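Local coordinates for acyl-CoA hydrolase (Bacillus halodurans, PDB 1VPM), which probably hydrolyses the thioester of long-chain fatty acyl-CoA substrates, and binds coenzyme A, at residues A[86-91]-A[104-109]. Sequence-based numbering, arbitrary orientation.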
loop_
_atom_site.group_PDB
_atom_site.type_symbol
_atom_site.label_atom_id
_atom_site.label_comp_id
_atom_site.label_asym_id
_atom_site.label_seq_id
_atom_site.Cartn_x
_atom_site.Cartn_y
_atom_site.Cartn_z
ATOM N N LEU A 86 8.516 3.781 -15.507
ATOM C CA LEU A 86 9.542 2.779 -15.573
ATOM C C LEU A 86 9.055 1.623 -16.392
ATOM O O LEU A 86 7.974 1.117 -16.147
ATOM C CB LEU A 86 9.883 2.247 -14.197
ATOM C CG LEU A 86 10.757 2.976 -13.212
ATOM C CD1 LEU A 86 10.916 2.043 -11.972
ATOM C CD2 LEU A 86 12.135 3.245 -13.802
ATOM N N GLU A 87 9.893 1.171 -17.315
ATOM C CA GLU A 87 9.613 0.069 -18.220
ATOM C C GLU A 87 10.612 -1.067 -17.885
ATOM O O GLU A 87 11.784 -0.845 -17.958
ATOM C CB GLU A 87 9.855 0.511 -19.649
ATOM C CG GLU A 87 9.133 1.823 -20.031
ATOM C CD GLU A 87 9.534 2.361 -21.444
ATOM O OE1 GLU A 87 10.590 1.912 -22.012
ATOM O OE2 GLU A 87 8.768 3.228 -21.954
ATOM N N LEU A 88 10.085 -2.241 -17.632
ATOM C CA LEU A 88 10.896 -3.384 -17.319
ATOM C C LEU A 88 10.617 -4.515 -18.308
ATOM O O LEU A 88 9.434 -4.702 -18.714
ATOM C CB LEU A 88 10.600 -3.875 -15.894
ATOM C CG LEU A 88 10.893 -2.921 -14.704
ATOM C CD1 LEU A 88 9.580 -2.267 -14.255
ATOM C CD2 LEU A 88 11.506 -3.683 -13.579
ATOM N N GLU A 89 11.681 -5.266 -18.612
ATOM C CA GLU A 89 11.554 -6.450 -19.462
ATOM C C GLU A 89 12.445 -7.542 -18.933
ATOM O O GLU A 89 13.599 -7.285 -18.659
ATOM C CB GLU A 89 11.942 -6.114 -20.906
ATOM C CG GLU A 89 11.794 -7.292 -21.865
ATOM C CD GLU A 89 12.304 -7.006 -23.263
ATOM O OE1 GLU A 89 12.911 -5.952 -23.539
ATOM O OE2 GLU A 89 12.071 -7.855 -24.128
ATOM N N GLY A 90 11.905 -8.731 -18.819
ATOM C CA GLY A 90 12.620 -9.865 -18.302
ATOM C C GLY A 90 12.467 -11.067 -19.228
ATOM O O GLY A 90 11.417 -11.209 -19.890
ATOM N N PHE A 91 13.497 -11.879 -19.273
ATOM C CA PHE A 91 13.409 -13.208 -19.883
ATOM C C PHE A 91 14.449 -14.156 -19.353
ATOM O O PHE A 91 15.505 -13.751 -18.875
ATOM C CB PHE A 91 13.466 -13.113 -21.408
ATOM C CG PHE A 91 14.572 -12.280 -21.941
ATOM C CD1 PHE A 91 14.392 -10.923 -22.183
ATOM C CD2 PHE A 91 15.766 -12.863 -22.304
ATOM C CE1 PHE A 91 15.404 -10.175 -22.744
ATOM C CE2 PHE A 91 16.775 -12.114 -22.870
ATOM C CZ PHE A 91 16.576 -10.770 -23.105
ATOM N N VAL A 104 16.982 -8.983 -16.634
ATOM C CA VAL A 104 16.040 -7.899 -16.570
ATOM C C VAL A 104 16.714 -6.601 -17.004
ATOM O O VAL A 104 17.734 -6.253 -16.498
ATOM C CB VAL A 104 15.435 -7.747 -15.159
ATOM C CG1 VAL A 104 14.433 -6.619 -15.122
ATOM C CG2 VAL A 104 14.721 -9.027 -14.709
ATOM N N ARG A 105 16.017 -5.835 -17.856
ATOM C CA ARG A 105 16.427 -4.468 -18.232
ATOM C C ARG A 105 15.344 -3.503 -17.801
ATOM O O ARG A 105 14.123 -3.767 -17.931
ATOM C CB ARG A 105 16.748 -4.329 -19.705
ATOM C CG ARG A 105 15.813 -4.959 -20.705
ATOM C CD ARG A 105 16.234 -4.539 -22.143
ATOM N NE ARG A 105 15.707 -5.467 -23.136
ATOM C CZ ARG A 105 16.475 -6.200 -23.948
ATOM N NH1 ARG A 105 17.800 -6.174 -23.881
ATOM N NH2 ARG A 105 15.904 -7.014 -24.813
ATOM N N VAL A 106 15.791 -2.356 -17.312
ATOM C CA VAL A 106 14.896 -1.304 -16.828
ATOM C C VAL A 106 15.259 0.024 -17.539
ATOM O O VAL A 106 16.423 0.424 -17.611
ATOM C CB VAL A 106 15.029 -1.119 -15.308
ATOM C CG1 VAL A 106 14.075 -0.042 -14.846
ATOM C CG2 VAL A 106 14.846 -2.438 -14.542
ATOM N N HIS A 107 14.244 0.685 -18.091
ATOM C CA HIS A 107 14.367 2.029 -18.712
ATOM C C HIS A 107 13.388 2.959 -18.029
ATOM O O HIS A 107 12.362 2.512 -17.492
ATOM C CB HIS A 107 13.996 2.017 -20.206
ATOM C CG HIS A 107 15.017 1.344 -21.065
ATOM N ND1 HIS A 107 15.116 -0.029 -21.162
ATOM C CD2 HIS A 107 15.979 1.864 -21.858
ATOM C CE1 HIS A 107 16.111 -0.322 -21.990
ATOM N NE2 HIS A 107 16.645 0.809 -22.433
ATOM N N SER A 108 13.738 4.241 -18.016
ATOM C CA SER A 108 12.776 5.291 -17.660
ATOM C C SER A 108 12.251 5.913 -18.929
ATOM O O SER A 108 12.995 6.079 -19.896
ATOM C CB SER A 108 13.408 6.365 -16.781
ATOM O OG SER A 108 14.565 6.887 -17.423
ATOM N N ASN A 109 10.987 6.252 -18.917
ATOM C CA ASN A 109 10.377 7.021 -19.961
ATOM C C ASN A 109 9.980 8.389 -19.390
ATOM O O ASN A 109 9.139 8.486 -18.518
ATOM C CB ASN A 109 9.184 6.285 -20.520
ATOM C CG ASN A 109 8.884 6.694 -21.915
ATOM O OD1 ASN A 109 9.028 7.875 -22.277
ATOM N ND2 ASN A 109 8.488 5.728 -22.734
HETATM O O HOH W 1 13.334 -2.098 -20.332
HETATM O O HOH W 2 13.333 -7.862 -26.446
#
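Leu88 and Val106 face each other as a non-hydrogen-bonded pair in an antiparallel beta hairpin of the hotdog fold, strands 85-95 and 99-109 being neighbours in the sheet that packs against helix 43-62. The packed face is apolar: Leu88 CD2 rests 3.7 Å from Val106 CG2, the two side chains lying alongside each other, and Val106 CG1 takes Leu86 CD2 at 4.0 Å. Tyr49, Ile50 and Ile53 of the helix close over this layer. Between the strands, Glu87 and His107 exchange two nearly straight backbone hydrogen bonds; two residues further on, Glu89 and Arg105 exchange a second pair, the one from Glu89 N more bent.

The other face, with Glu87, Glu89, Arg105 and His107, is polar, partly exposed and hydrated. Glu89, its CG anti to the backbone N (chi1 -178°), runs out beside Arg105; their salt bridge is a nearly straight hydrogen bond (171°) from Arg105 NE to Glu89 OE1 at 2.9 Å, in the guanidinium plane but from above the carboxylate. One water links Glu89 OE2 to Arg105 NH2. Each residue has a second salt bridge, Glu89 OE2 with Arg23 and Arg105 NH1 with Glu147. A further water donates to Glu87 O and meets His107 ND1 in the ring plane. Toward the strand end, Asn109 ND2 donates a hydrogen bond to the syn side of Glu87 OE2 at 2.6 Å, 30° out of the carboxylate plane, while Glu87 OE1 forms a salt bridge with Arg116 NE.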